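Side-chain contacts in periplasmic binding protein (Pseudomonas aeruginosa, PDB 2R79), which binds heme and probably carries it through the periplasm to an uptake transporter: residues P142-V147 and W166-A171; V17-E22 and D106-P111; T66-P71 and L239-L244; G54-R59 and E79-R84; I185-L190 and P219-T224. All coordinates share one frame; numbering follows the deposited sequence.

Contact 1: residues P142-V147 and W166-A171. With SO4 (sulfate ion), chain C.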
# COMPACT_ATOMS: atom_id res chain seq x y z
N PRO A 142 21.71 -24.78 18.22
CA PRO A 142 22.33 -23.52 18.66
C PRO A 142 21.87 -23.02 20.03
O PRO A 142 20.71 -23.20 20.42
CB PRO A 142 21.93 -22.55 17.55
CG PRO A 142 20.52 -23.01 17.25
CD PRO A 142 20.68 -24.52 17.20
N GLY A 143 22.79 -22.39 20.77
CA GLY A 143 22.45 -21.82 22.06
C GLY A 143 21.75 -20.49 21.80
O GLY A 143 22.30 -19.64 21.09
N VAL A 144 20.57 -20.30 22.36
CA VAL A 144 19.81 -19.07 22.11
C VAL A 144 19.19 -18.47 23.36
O VAL A 144 19.03 -19.14 24.38
CB VAL A 144 18.67 -19.37 21.08
CG1 VAL A 144 17.82 -18.12 20.83
CG2 VAL A 144 19.27 -19.88 19.78
N LEU A 145 18.84 -17.19 23.28
CA LEU A 145 18.18 -16.50 24.38
C LEU A 145 16.90 -15.87 23.84
O LEU A 145 16.86 -15.41 22.70
CB LEU A 145 19.08 -15.39 24.95
CG LEU A 145 20.31 -15.84 25.74
CD1 LEU A 145 21.20 -14.64 26.03
CD2 LEU A 145 19.87 -16.51 27.04
N LEU A 146 15.85 -15.89 24.66
CA LEU A 146 14.55 -15.30 24.30
C LEU A 146 14.31 -14.21 25.35
O LEU A 146 14.31 -14.49 26.54
CB LEU A 146 13.45 -16.36 24.38
CG LEU A 146 11.96 -16.15 24.06
CD1 LEU A 146 11.48 -14.80 24.51
CD2 LEU A 146 11.72 -16.33 22.59
N VAL A 147 14.11 -12.98 24.91
CA VAL A 147 13.88 -11.89 25.85
C VAL A 147 12.58 -11.15 25.59
O VAL A 147 12.18 -10.97 24.44
CB VAL A 147 15.03 -10.86 25.82
CG1 VAL A 147 16.35 -11.53 26.17
CG2 VAL A 147 15.11 -10.22 24.45
N TRP A 166 9.69 -23.09 26.09
CA TRP A 166 9.00 -24.14 25.34
C TRP A 166 9.19 -23.88 23.85
O TRP A 166 9.49 -24.80 23.08
CB TRP A 166 7.51 -24.11 25.68
CG TRP A 166 6.73 -25.25 25.12
CD1 TRP A 166 6.43 -26.43 25.75
CD2 TRP A 166 6.09 -25.30 23.84
NE1 TRP A 166 5.64 -27.21 24.94
CE2 TRP A 166 5.41 -26.54 23.76
CE3 TRP A 166 6.02 -24.42 22.75
CZ2 TRP A 166 4.67 -26.92 22.64
CZ3 TRP A 166 5.29 -24.80 21.63
CH2 TRP A 166 4.62 -26.04 21.58
N VAL A 167 9.01 -22.63 23.44
CA VAL A 167 9.17 -22.26 22.04
C VAL A 167 10.60 -22.46 21.54
O VAL A 167 10.81 -22.91 20.41
CB VAL A 167 8.71 -20.80 21.80
CG1 VAL A 167 9.21 -20.31 20.44
CG2 VAL A 167 7.19 -20.73 21.85
N LEU A 168 11.58 -22.12 22.36
CA LEU A 168 12.97 -22.29 21.93
C LEU A 168 13.29 -23.77 21.78
O LEU A 168 13.91 -24.18 20.80
CB LEU A 168 13.93 -21.64 22.94
CG LEU A 168 13.96 -20.11 23.02
CD1 LEU A 168 14.99 -19.66 24.08
CD2 LEU A 168 14.31 -19.53 21.67
N ASN A 169 12.86 -24.58 22.74
CA ASN A 169 13.13 -26.01 22.68
C ASN A 169 12.43 -26.67 21.50
O ASN A 169 13.05 -27.41 20.75
CB ASN A 169 12.70 -26.70 23.98
CG ASN A 169 13.64 -26.37 25.14
OD1 ASN A 169 14.86 -26.51 25.03
ND2 ASN A 169 13.07 -25.93 26.26
N ARG A 170 11.15 -26.38 21.33
CA ARG A 170 10.39 -26.96 20.24
C ARG A 170 10.89 -26.53 18.88
O ARG A 170 10.64 -27.22 17.89
CB ARG A 170 8.91 -26.62 20.39
CG ARG A 170 8.25 -27.32 21.57
CD ARG A 170 8.01 -28.77 21.26
NE ARG A 170 7.34 -29.45 22.35
CZ ARG A 170 6.73 -30.63 22.22
NH1 ARG A 170 6.72 -31.25 21.04
NH2 ARG A 170 6.15 -31.20 23.26
N ALA A 171 11.61 -25.42 18.81
CA ALA A 171 12.14 -24.95 17.53
C ALA A 171 13.55 -25.47 17.27
O ALA A 171 14.18 -25.09 16.29
CB ALA A 171 12.11 -23.41 17.47
S SO4 C . 5.59 -30.52 26.90
O1 SO4 C . 4.75 -31.53 27.63
O2 SO4 C . 6.43 -29.70 27.85
O3 SO4 C . 6.44 -31.29 25.95
O4 SO4 C . 4.74 -29.60 26.09
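Leu168, on helix 163-170, drops its two methyls onto strand 143-150, a helix-on-sheet packing in one α/β lobe of this periplasmic binding protein. The short axes run 9.3 Å apart at 151°, close to antiparallel. The tight part is a single leucine against two strand side chains that face it. Leu168 CD1 lies 3.7 Å from Leu146 CB, and its sister CD2 meets Val144 CG1 at 3.9 Å. With CG swung anti to the carbonyl carbon, the Leu168 fork straddles alternate strand residues, while Leu145 between them points to the other face of the sheet, toward Pro195 and Leu176. Branched aliphatic residues suit this interface, since all four residues that touch are buried and no polar group of a side chain has to be satisfied there.

The solvent side of the helix lies at exposed Asn169 and partly exposed Arg170, whereas Trp166 is buried, covered by Leu125 of helix 111-135 and Leu248 of helix 248-259. Arg170 CG sits over the centre of the indole, 3.5 Å above its plane, and the bent chain carries the guanidinium on to a sulfate ion, probably from the crystallisation liquor, which also bonds Leu94 N. Trp166 NE1 donates to sulfate O4 at 2.8 Å, nearly straight at 163°; Arg170 NH2 reaches sulfate O3 at 2.7 Å with a more bent angle of 135°.

Contact 2: residues V17-E22 and D106-P111; sequences VALGGE and DWLGVP
Two glycine-terminated helix ends meet where Leu19, just before Gly20 at the end of helix 10-18, packs on Leu108, closing helix 94-108. Each helix is stopped by a Schellman motif: Gly20 and Gly109 have phi of 93° and 80°, a region of backbone space that glycine enters easily, and the residue just before each glycine turns its side chain toward the other helix end. The two leucines cross at about a right angle. Leu108 CD2 lies 3.9 Å from Leu19 CB and 4.1 Å from Leu19 CD1, so one methyl rests in the bend of the other chain. The sister methyl, Leu108 CD1, stands 4.3 Å from Gly21 CA; glycine suits this place because a CB on it would point at that methyl and come tightly near it. Both torsions of Leu108 are far from staggered, which suggests some strain or a less certain fit.

Val110, the N-cap residue of helix 111-135, closes the edge, its CG2 lying 3.8 Å from Leu19 O. That carbonyl oxygen also takes a hydrogen bond from Ser262 OG of the second subunit, so its polar need is met although only a methyl approaches from Val110. Arg113 and Ala117 of the long helix 111-135 cover Leu19 further, making an apolar residue apt there. The arrangement is that of two Schellman C-caps, each setting a leucine just before its glycine.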
# COMPACT_ATOMS: atom_id res chain seq x y z
N VAL A 17 -11.99 -18.93 18.88
CA VAL A 17 -12.26 -18.68 17.47
C VAL A 17 -11.98 -19.94 16.65
O VAL A 17 -12.79 -20.35 15.81
CB VAL A 17 -11.40 -17.53 16.92
CG1 VAL A 17 -11.50 -17.47 15.41
CG2 VAL A 17 -11.86 -16.21 17.52
N ALA A 18 -10.82 -20.55 16.89
CA ALA A 18 -10.42 -21.76 16.18
C ALA A 18 -11.45 -22.87 16.28
O ALA A 18 -11.66 -23.61 15.32
CB ALA A 18 -9.08 -22.25 16.71
N LEU A 19 -12.09 -22.99 17.43
CA LEU A 19 -13.10 -24.03 17.65
C LEU A 19 -14.48 -23.61 17.13
O LEU A 19 -15.46 -24.35 17.29
CB LEU A 19 -13.20 -24.36 19.15
CG LEU A 19 -11.93 -24.87 19.81
CD1 LEU A 19 -12.16 -25.06 21.31
CD2 LEU A 19 -11.51 -26.17 19.16
N GLY A 20 -14.55 -22.43 16.52
CA GLY A 20 -15.80 -21.93 15.98
C GLY A 20 -16.64 -21.06 16.88
O GLY A 20 -17.79 -20.76 16.57
N GLY A 21 -16.08 -20.61 18.00
CA GLY A 21 -16.86 -19.78 18.91
C GLY A 21 -16.70 -18.28 18.76
O GLY A 21 -16.96 -17.55 19.71
N GLU A 22 -16.31 -17.82 17.58
CA GLU A 22 -16.12 -16.38 17.38
C GLU A 22 -17.37 -15.53 17.60
O GLU A 22 -17.29 -14.45 18.17
CB GLU A 22 -15.58 -16.08 15.97
CG GLU A 22 -15.05 -14.65 15.85
CD GLU A 22 -14.50 -14.33 14.47
OE1 GLU A 22 -14.01 -15.25 13.78
OE2 GLU A 22 -14.54 -13.14 14.07
N ASP A 106 -16.19 -28.38 25.59
CA ASP A 106 -17.43 -28.64 26.31
C ASP A 106 -18.31 -27.42 26.47
O ASP A 106 -19.51 -27.48 26.18
CB ASP A 106 -17.14 -29.25 27.69
CG ASP A 106 -16.63 -30.68 27.61
OD1 ASP A 106 -16.88 -31.36 26.58
OD2 ASP A 106 -15.98 -31.14 28.57
N TRP A 107 -17.75 -26.30 26.92
CA TRP A 107 -18.56 -25.10 27.10
C TRP A 107 -19.06 -24.54 25.77
O TRP A 107 -20.00 -23.75 25.74
CB TRP A 107 -17.78 -24.01 27.85
CG TRP A 107 -17.20 -24.45 29.16
CD1 TRP A 107 -17.75 -25.33 30.05
CD2 TRP A 107 -15.96 -24.02 29.73
NE1 TRP A 107 -16.93 -25.48 31.14
CE2 TRP A 107 -15.82 -24.68 30.97
CE3 TRP A 107 -14.96 -23.13 29.32
CZ2 TRP A 107 -14.71 -24.49 31.81
CZ3 TRP A 107 -13.84 -22.94 30.15
CH2 TRP A 107 -13.73 -23.63 31.38
N LEU A 108 -18.43 -24.95 24.68
CA LEU A 108 -18.78 -24.48 23.34
C LEU A 108 -19.71 -25.46 22.63
O LEU A 108 -20.34 -25.13 21.62
CB LEU A 108 -17.50 -24.28 22.52
CG LEU A 108 -17.09 -22.94 21.91
CD1 LEU A 108 -17.69 -21.75 22.65
CD2 LEU A 108 -15.57 -22.88 21.92
N GLY A 109 -19.78 -26.68 23.16
CA GLY A 109 -20.62 -27.70 22.57
C GLY A 109 -20.04 -28.40 21.36
O GLY A 109 -20.78 -28.92 20.53
N VAL A 110 -18.72 -28.42 21.24
CA VAL A 110 -18.07 -29.08 20.11
C VAL A 110 -16.90 -29.95 20.57
O VAL A 110 -15.77 -29.80 20.09
CB VAL A 110 -17.57 -28.05 19.07
CG1 VAL A 110 -18.75 -27.44 18.32
CG2 VAL A 110 -16.77 -26.96 19.76
N PRO A 111 -17.16 -30.89 21.48
CA PRO A 111 -16.14 -31.79 22.02
C PRO A 111 -15.31 -32.51 20.95
O PRO A 111 -14.10 -32.69 21.12
CB PRO A 111 -16.94 -32.76 22.88
CG PRO A 111 -18.28 -32.79 22.21
CD PRO A 111 -18.50 -31.32 21.92

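Contact 3: residues T66-P71 and L239-L244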
# COMPACT_ATOMS: atom_id res chain seq x y z
N THR A 66 -6.52 -17.15 32.35
CA THR A 66 -5.57 -18.07 32.97
C THR A 66 -5.18 -17.54 34.34
O THR A 66 -5.86 -16.67 34.90
CB THR A 66 -4.29 -18.23 32.12
OG1 THR A 66 -3.57 -16.99 32.09
CG2 THR A 66 -4.64 -18.64 30.70
N GLU A 67 -4.09 -18.07 34.89
CA GLU A 67 -3.60 -17.64 36.19
C GLU A 67 -3.19 -16.18 36.14
O GLU A 67 -3.36 -15.44 37.11
CB GLU A 67 -2.38 -18.47 36.61
CG GLU A 67 -2.63 -19.96 36.70
CD GLU A 67 -3.08 -20.56 35.39
OE1 GLU A 67 -2.39 -20.36 34.37
OE2 GLU A 67 -4.13 -21.24 35.38
N GLU A 68 -2.63 -15.76 35.00
CA GLU A 68 -2.17 -14.39 34.83
C GLU A 68 -3.29 -13.36 34.66
O GLU A 68 -3.03 -12.19 34.40
CB GLU A 68 -1.18 -14.29 33.67
CG GLU A 68 -1.61 -14.97 32.38
CD GLU A 68 -0.44 -15.25 31.45
OE1 GLU A 68 0.54 -15.89 31.90
OE2 GLU A 68 -0.50 -14.84 30.26
N MET A 69 -4.54 -13.80 34.82
CA MET A 69 -5.68 -12.89 34.71
C MET A 69 -5.95 -12.31 36.10
O MET A 69 -5.96 -13.05 37.09
CB MET A 69 -6.92 -13.63 34.21
CG MET A 69 -8.22 -12.85 34.40
SD MET A 69 -9.67 -13.67 33.69
CE MET A 69 -9.86 -15.08 34.79
N GLY A 70 -6.16 -11.00 36.16
CA GLY A 70 -6.43 -10.36 37.44
C GLY A 70 -6.70 -8.87 37.32
O GLY A 70 -7.05 -8.39 36.24
N PRO A 71 -6.54 -8.11 38.42
CA PRO A 71 -6.12 -8.58 39.74
C PRO A 71 -7.16 -9.46 40.43
O PRO A 71 -8.29 -9.59 39.96
CB PRO A 71 -5.88 -7.28 40.49
CG PRO A 71 -6.93 -6.39 39.93
CD PRO A 71 -6.83 -6.67 38.44
N LEU A 239 2.22 -14.36 20.87
CA LEU A 239 2.43 -15.80 20.79
C LEU A 239 2.78 -16.40 22.16
O LEU A 239 2.72 -17.61 22.33
CB LEU A 239 3.56 -16.12 19.81
CG LEU A 239 3.20 -16.05 18.32
CD1 LEU A 239 4.44 -16.32 17.46
CD2 LEU A 239 2.10 -17.07 18.03
N LEU A 240 3.11 -15.54 23.12
CA LEU A 240 3.51 -15.97 24.46
C LEU A 240 2.52 -15.66 25.59
O LEU A 240 2.82 -15.88 26.77
CB LEU A 240 4.87 -15.36 24.80
CG LEU A 240 5.99 -15.58 23.78
CD1 LEU A 240 7.23 -14.80 24.19
CD2 LEU A 240 6.29 -17.07 23.68
N VAL A 241 1.34 -15.15 25.25
CA VAL A 241 0.35 -14.82 26.27
C VAL A 241 -0.83 -15.80 26.28
O VAL A 241 -1.27 -16.26 25.22
CB VAL A 241 -0.22 -13.40 26.05
CG1 VAL A 241 -1.15 -13.03 27.19
CG2 VAL A 241 0.92 -12.39 25.93
N GLY A 242 -1.31 -16.12 27.47
CA GLY A 242 -2.45 -17.02 27.61
C GLY A 242 -2.25 -18.49 27.28
O GLY A 242 -3.18 -19.14 26.78
N GLY A 243 -1.07 -19.03 27.55
CA GLY A 243 -0.83 -20.44 27.27
C GLY A 243 -0.52 -20.73 25.81
O GLY A 243 -0.43 -19.82 24.99
N LEU A 244 -0.34 -22.00 25.50
CA LEU A 244 -0.02 -22.44 24.15
C LEU A 244 -1.14 -22.15 23.17
O LEU A 244 -2.25 -22.67 23.32
CB LEU A 244 0.28 -23.94 24.16
CG LEU A 244 1.70 -24.38 24.50
CD1 LEU A 244 2.43 -23.31 25.30
CD2 LEU A 244 1.65 -25.70 25.23
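Glu68 extends from the loop after strand 62-65 to meet Val241 and Gly242 in the loop before helix 248-259, bridging the two lobes beside the heme cleft. Its CB points toward the facing loop, and a chi1 of 48° sets CG between the backbone N and the carbonyl carbon. CB and CG serve as the stem; beyond CG the chain is extended, and CD comes within 4.2 Å of Gly242 N. At the tip OE2 does the work. It accepts from Gly242 N at 3.2 Å, a bond nearly straight at the hydrogen (165°), although the donor lies 44° out of the carboxylate plane. The same oxygen touches Val241 CG1 at 3.6 Å and also takes a hydrogen bond from Gln47 NE2. Beside it Thr66 lays CG2 against Gly242 CA, 4.1 Å apart.

Each residue type fits. Gly242 has a positive phi, which glycine adopts readily, and presents its N-H to the carboxylate. Val241 lines the heme pocket, and an apolar branched side chain suits that wall. Met69 N bonds to Thr66 O at 3.2 Å, closing a type I beta turn that brings Glu68 to face the other loop. The chemistry implies a polar fastening: two N-H donors grip one carboxylate oxygen and probably stabilise its negative charge, one donor from each lobe.

Contact 4: residues G54-R59 and E79-R84. With HEM (protoporphyrin IX containing Fe), chain D.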
# COMPACT_ATOMS: atom_id res chain seq x y z
N GLY A 54 -16.04 -2.75 33.04
CA GLY A 54 -15.93 -3.04 31.62
C GLY A 54 -16.54 -4.38 31.20
O GLY A 54 -17.18 -4.47 30.16
N VAL A 55 -16.34 -5.41 32.01
CA VAL A 55 -16.88 -6.72 31.67
C VAL A 55 -18.37 -6.79 31.97
O VAL A 55 -19.14 -7.34 31.18
CB VAL A 55 -16.15 -7.86 32.45
CG1 VAL A 55 -14.65 -7.67 32.36
CG2 VAL A 55 -16.59 -7.87 33.89
N LEU A 56 -18.78 -6.22 33.10
CA LEU A 56 -20.18 -6.23 33.49
C LEU A 56 -21.06 -5.57 32.44
O LEU A 56 -22.19 -6.02 32.19
CB LEU A 56 -20.35 -5.50 34.83
CG LEU A 56 -19.70 -6.23 36.01
CD1 LEU A 56 -19.74 -5.36 37.26
CD2 LEU A 56 -20.41 -7.56 36.23
N ALA A 57 -20.54 -4.52 31.82
CA ALA A 57 -21.26 -3.77 30.79
C ALA A 57 -21.62 -4.62 29.59
O ALA A 57 -22.52 -4.28 28.82
CB ALA A 57 -20.41 -2.59 30.34
N LEU A 58 -20.92 -5.74 29.42
CA LEU A 58 -21.15 -6.64 28.30
C LEU A 58 -22.13 -7.76 28.63
O LEU A 58 -22.42 -8.60 27.78
CB LEU A 58 -19.82 -7.22 27.83
CG LEU A 58 -18.81 -6.22 27.27
CD1 LEU A 58 -17.49 -6.91 26.99
CD2 LEU A 58 -19.36 -5.58 26.01
N ARG A 59 -22.62 -7.80 29.87
CA ARG A 59 -23.57 -8.84 30.26
C ARG A 59 -23.04 -10.22 29.84
O ARG A 59 -23.71 -10.96 29.12
CB ARG A 59 -24.93 -8.59 29.60
CG ARG A 59 -25.43 -7.16 29.73
CD ARG A 59 -26.84 -7.00 29.15
NE ARG A 59 -26.91 -7.30 27.71
CZ ARG A 59 -26.29 -6.61 26.76
NH1 ARG A 59 -25.53 -5.57 27.07
NH2 ARG A 59 -26.44 -6.95 25.49
N GLU A 79 -17.26 -12.33 40.40
CA GLU A 79 -17.94 -13.57 40.77
C GLU A 79 -19.13 -13.21 41.64
O GLU A 79 -20.22 -13.77 41.48
CB GLU A 79 -16.98 -14.50 41.54
CG GLU A 79 -15.84 -15.04 40.68
CD GLU A 79 -14.91 -15.97 41.44
OE1 GLU A 79 -14.23 -15.50 42.39
OE2 GLU A 79 -14.84 -17.17 41.09
N GLY A 80 -18.93 -12.25 42.54
CA GLY A 80 -20.01 -11.83 43.42
C GLY A 80 -21.16 -11.17 42.67
O GLY A 80 -22.28 -11.09 43.18
N ALA A 81 -20.88 -10.70 41.46
CA ALA A 81 -21.89 -10.05 40.64
C ALA A 81 -22.65 -11.06 39.78
O ALA A 81 -23.45 -10.68 38.93
CB ALA A 81 -21.24 -8.99 39.76
N GLY A 82 -22.38 -12.34 40.01
CA GLY A 82 -23.05 -13.38 39.25
C GLY A 82 -22.34 -13.85 37.99
O GLY A 82 -22.82 -14.77 37.32
N VAL A 83 -21.21 -13.23 37.67
CA VAL A 83 -20.46 -13.61 36.47
C VAL A 83 -19.73 -14.94 36.64
O VAL A 83 -19.01 -15.15 37.62
CB VAL A 83 -19.41 -12.53 36.09
CG1 VAL A 83 -18.65 -12.97 34.85
CG2 VAL A 83 -20.09 -11.19 35.85
N ARG A 84 -19.92 -15.85 35.69
CA ARG A 84 -19.26 -17.14 35.73
C ARG A 84 -17.80 -16.98 35.30
O ARG A 84 -17.52 -16.72 34.12
CB ARG A 84 -19.97 -18.12 34.80
CG ARG A 84 -19.31 -19.48 34.71
CD ARG A 84 -20.02 -20.35 33.70
NE ARG A 84 -19.33 -21.62 33.50
CZ ARG A 84 -19.75 -22.57 32.67
NH1 ARG A 84 -20.86 -22.39 31.97
NH2 ARG A 84 -19.06 -23.70 32.54
CHA HEM D . -13.87 3.21 29.96
CHB HEM D . -10.52 3.07 26.35
CHC HEM D . -12.04 7.42 24.81
CHD HEM D . -15.31 7.62 28.42
C1A HEM D . -12.81 2.78 29.11
C2A HEM D . -12.12 1.49 29.18
C3A HEM D . -11.18 1.48 28.19
C4A HEM D . -11.29 2.73 27.48
CMA HEM D . -10.14 0.39 27.91
CAA HEM D . -12.38 0.32 30.13
CBA HEM D . -13.46 -0.64 29.65
CGA HEM D . -14.85 -0.04 29.71
O1A HEM D . -15.35 0.22 30.83
O2A HEM D . -15.44 0.20 28.63
C1B HEM D . -10.58 4.29 25.66
C2B HEM D . -9.79 4.62 24.48
C3B HEM D . -10.22 5.85 24.04
C4B HEM D . -11.27 6.26 24.96
CMB HEM D . -8.62 3.80 23.90
CAB HEM D . -9.74 6.59 22.96
CBB HEM D . -9.46 6.07 21.73
C1C HEM D . -13.06 7.85 25.67
C2C HEM D . -13.86 9.04 25.46
C3C HEM D . -14.81 9.08 26.43
C4C HEM D . -14.53 7.95 27.30
CMC HEM D . -13.67 10.08 24.37
CAC HEM D . -15.93 9.91 26.42
CBC HEM D . -16.06 11.02 27.19
C1D HEM D . -15.17 6.45 29.17
C2D HEM D . -16.05 6.11 30.26
C3D HEM D . -15.64 4.91 30.73
C4D HEM D . -14.54 4.45 29.88
CMD HEM D . -17.20 6.95 30.81
CAD HEM D . -16.21 4.30 32.01
CBD HEM D . -15.26 4.19 33.20
CGD HEM D . -14.82 5.53 33.76
O1D HEM D . -14.06 5.53 34.76
O2D HEM D . -15.21 6.59 33.22
NA HEM D . -12.26 3.55 28.08
NB HEM D . -11.45 5.32 25.98
NC HEM D . -13.46 7.18 26.82
ND HEM D . -14.23 5.44 28.94
FE HEM D . -12.73 5.44 27.58
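Leu56 reaches Ala81 and Val83 by two torsions: chi1 of -67° turns CG away from its own carbonyl carbon, and chi2 of 172° extends CD1 and turns the other branch, CD2, to Val83 and Ala81. The bond from its CA runs alongside the facing segment, so it is these rotations that carry CD2 to the far side. Val83 answers with chi1 of 180°, which places CG2 next to the backbone N and facing the leucine.

CD2 is the one Leu56 atom to touch. It lies 3.7 Å from Val83 CG2 and 3.9 Å from Ala81 CB, the leucine and valine side chains running at a slant to one another. The small methyl of Ala81 and the branched Val83 flank it across the turn that ends helix 72-80. That turn is a Schellman motif in which Gly82, with positive phi, is the C-prime residue; Gly82 N bonds to Glu79 O at 3.0 Å, and Val83 N goes back to Leu78 O. Leu78 in turn packs against Val55 and Leu56, so the joint ties helix 52-56 to the approach to strand 85-87 in an α/β lobe.

On another side of helix 52-56, Gly54 CA is 3.4 Å from propionate oxygen O1A of a heme that is also hydrogen-bonded to Arg203 of the third subunit; glycine suits the place, as a side chain here would crowd propionate carbon CBA. Ala81 is exposed whereas Val83 is buried, and the contact between them and Leu56 has no hydrogen bond. Its chemistry is therefore dispersion and burial of methyls alone, without the directional hold a polar link would give.

Contact 5: residues I185-L190 and P219-T224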
# COMPACT_ATOMS: atom_id res chain seq x y z
N ILE A 185 18.04 -9.83 33.89
CA ILE A 185 19.43 -10.21 34.02
C ILE A 185 20.28 -9.09 33.43
O ILE A 185 19.89 -8.45 32.46
CB ILE A 185 19.73 -11.51 33.26
CG1 ILE A 185 18.83 -12.63 33.79
CG2 ILE A 185 21.18 -11.90 33.44
CD1 ILE A 185 19.05 -13.95 33.09
N SER A 186 21.43 -8.84 34.04
CA SER A 186 22.33 -7.79 33.58
C SER A 186 22.79 -8.11 32.16
O SER A 186 23.05 -9.27 31.83
CB SER A 186 23.54 -7.69 34.51
OG SER A 186 24.18 -8.95 34.63
N VAL A 187 22.91 -7.08 31.33
CA VAL A 187 23.34 -7.26 29.94
C VAL A 187 24.74 -7.87 29.92
O VAL A 187 25.09 -8.60 28.99
CB VAL A 187 23.37 -5.90 29.18
CG1 VAL A 187 23.87 -6.11 27.75
CG2 VAL A 187 21.98 -5.29 29.16
N GLU A 188 25.52 -7.59 30.96
CA GLU A 188 26.88 -8.11 31.08
C GLU A 188 26.86 -9.64 31.03
O GLU A 188 27.66 -10.26 30.31
CB GLU A 188 27.51 -7.65 32.40
CG GLU A 188 27.62 -6.13 32.57
CD GLU A 188 26.28 -5.44 32.84
OE1 GLU A 188 25.44 -5.36 31.91
OE2 GLU A 188 26.06 -4.99 33.99
N ALA A 189 25.96 -10.25 31.79
CA ALA A 189 25.85 -11.70 31.82
C ALA A 189 25.33 -12.18 30.47
O ALA A 189 25.87 -13.12 29.88
CB ALA A 189 24.90 -12.12 32.92
N LEU A 190 24.29 -11.53 29.98
CA LEU A 190 23.69 -11.87 28.69
C LEU A 190 24.71 -11.87 27.56
O LEU A 190 24.73 -12.78 26.73
CB LEU A 190 22.55 -10.90 28.36
CG LEU A 190 21.13 -11.35 28.72
CD1 LEU A 190 21.08 -11.93 30.13
CD2 LEU A 190 20.19 -10.18 28.57
N PRO A 219 23.58 -1.88 24.82
CA PRO A 219 24.76 -1.83 23.93
C PRO A 219 25.63 -3.07 23.99
O PRO A 219 26.25 -3.45 23.00
CB PRO A 219 25.50 -0.59 24.42
CG PRO A 219 24.42 0.27 24.99
CD PRO A 219 23.58 -0.72 25.73
N GLY A 220 25.67 -3.71 25.16
CA GLY A 220 26.48 -4.90 25.31
C GLY A 220 26.10 -6.05 24.40
O GLY A 220 26.91 -6.94 24.18
N LEU A 221 24.88 -6.06 23.86
CA LEU A 221 24.46 -7.14 22.98
C LEU A 221 25.07 -7.06 21.59
O LEU A 221 25.09 -8.05 20.86
CB LEU A 221 22.93 -7.17 22.87
CG LEU A 221 22.17 -7.24 24.19
CD1 LEU A 221 20.68 -7.36 23.92
CD2 LEU A 221 22.67 -8.41 25.02
N ALA A 222 25.56 -5.87 21.23
CA ALA A 222 26.17 -5.67 19.92
C ALA A 222 27.38 -6.57 19.65
O ALA A 222 27.70 -6.86 18.50
CB ALA A 222 26.57 -4.21 19.75
N PRO A 223 28.09 -7.00 20.71
CA PRO A 223 29.25 -7.86 20.48
C PRO A 223 28.95 -9.36 20.50
O PRO A 223 29.86 -10.18 20.47
CB PRO A 223 30.21 -7.46 21.60
CG PRO A 223 29.27 -7.17 22.71
CD PRO A 223 28.21 -6.33 22.02
N THR A 224 27.67 -9.71 20.56
CA THR A 224 27.28 -11.12 20.56
C THR A 224 27.28 -11.64 19.13
O THR A 224 27.15 -10.87 18.18
CB THR A 224 25.88 -11.32 21.15
OG1 THR A 224 24.90 -10.71 20.28
CG2 THR A 224 25.78 -10.67 22.52
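Where Val187 meets Gly220 and Leu221, no aromatic ring takes part; the flat group that matters is the Leu221 carbonyl. Its oxygen receives Thr224 OG1 in the carbonyl plane at 2.7 Å, with a C=O...donor angle of 155°, and accepts Thr224 N at 3.1 Å as well. Thr224 is the N-cap of helix 225-228, its OG1 also accepting from Ala227 N, so threonine is apt for a place needing both a donor and an acceptor.

These bonds fix the type I beta turn from Leu221 to Thr224. The turn overlaps the 3-10 segment 219-221 at Leu221, and it is this segment that faces the first turn of helix 187-193. Val187, the residue right after the N-cap Ser186, does most of the touching. A chi1 of 179° directs CG1 outward, 3.8 Å from Gly220 CA and likewise 3.8 Å from Leu221 CD2. Gly220 carries no side chain, which suits this close approach, and the valine and leucine cross at about a right angle. One turn on along the helix, buried Leu190 adds CB at 4.2 Å from Leu221 CD2, while Val157 of strand 155-158 packs against Leu190.

How the contacts relate
Contacts 1, 2 and 3 are buried, while contacts 4 and 5 are only partly so and lie near the far ends of the molecule, 46 Å apart between centres. Contact 3 alone has a hydrogen bond between its segments, fitting its place between the lobes beside the heme; the other four rest on aliphatic packing. Contact 1 joins contact 3 through Trp166 against Leu244 and Val167 against Leu240, and touches contact 5 where Leu145 CD1 approaches Leu190 O. Contacts 2 and 4 meet through a cation-pi pair, Trp107 with Arg84. They also share a device, the Schellman helix end, whereas contact 1 uses a helix lying on a strand.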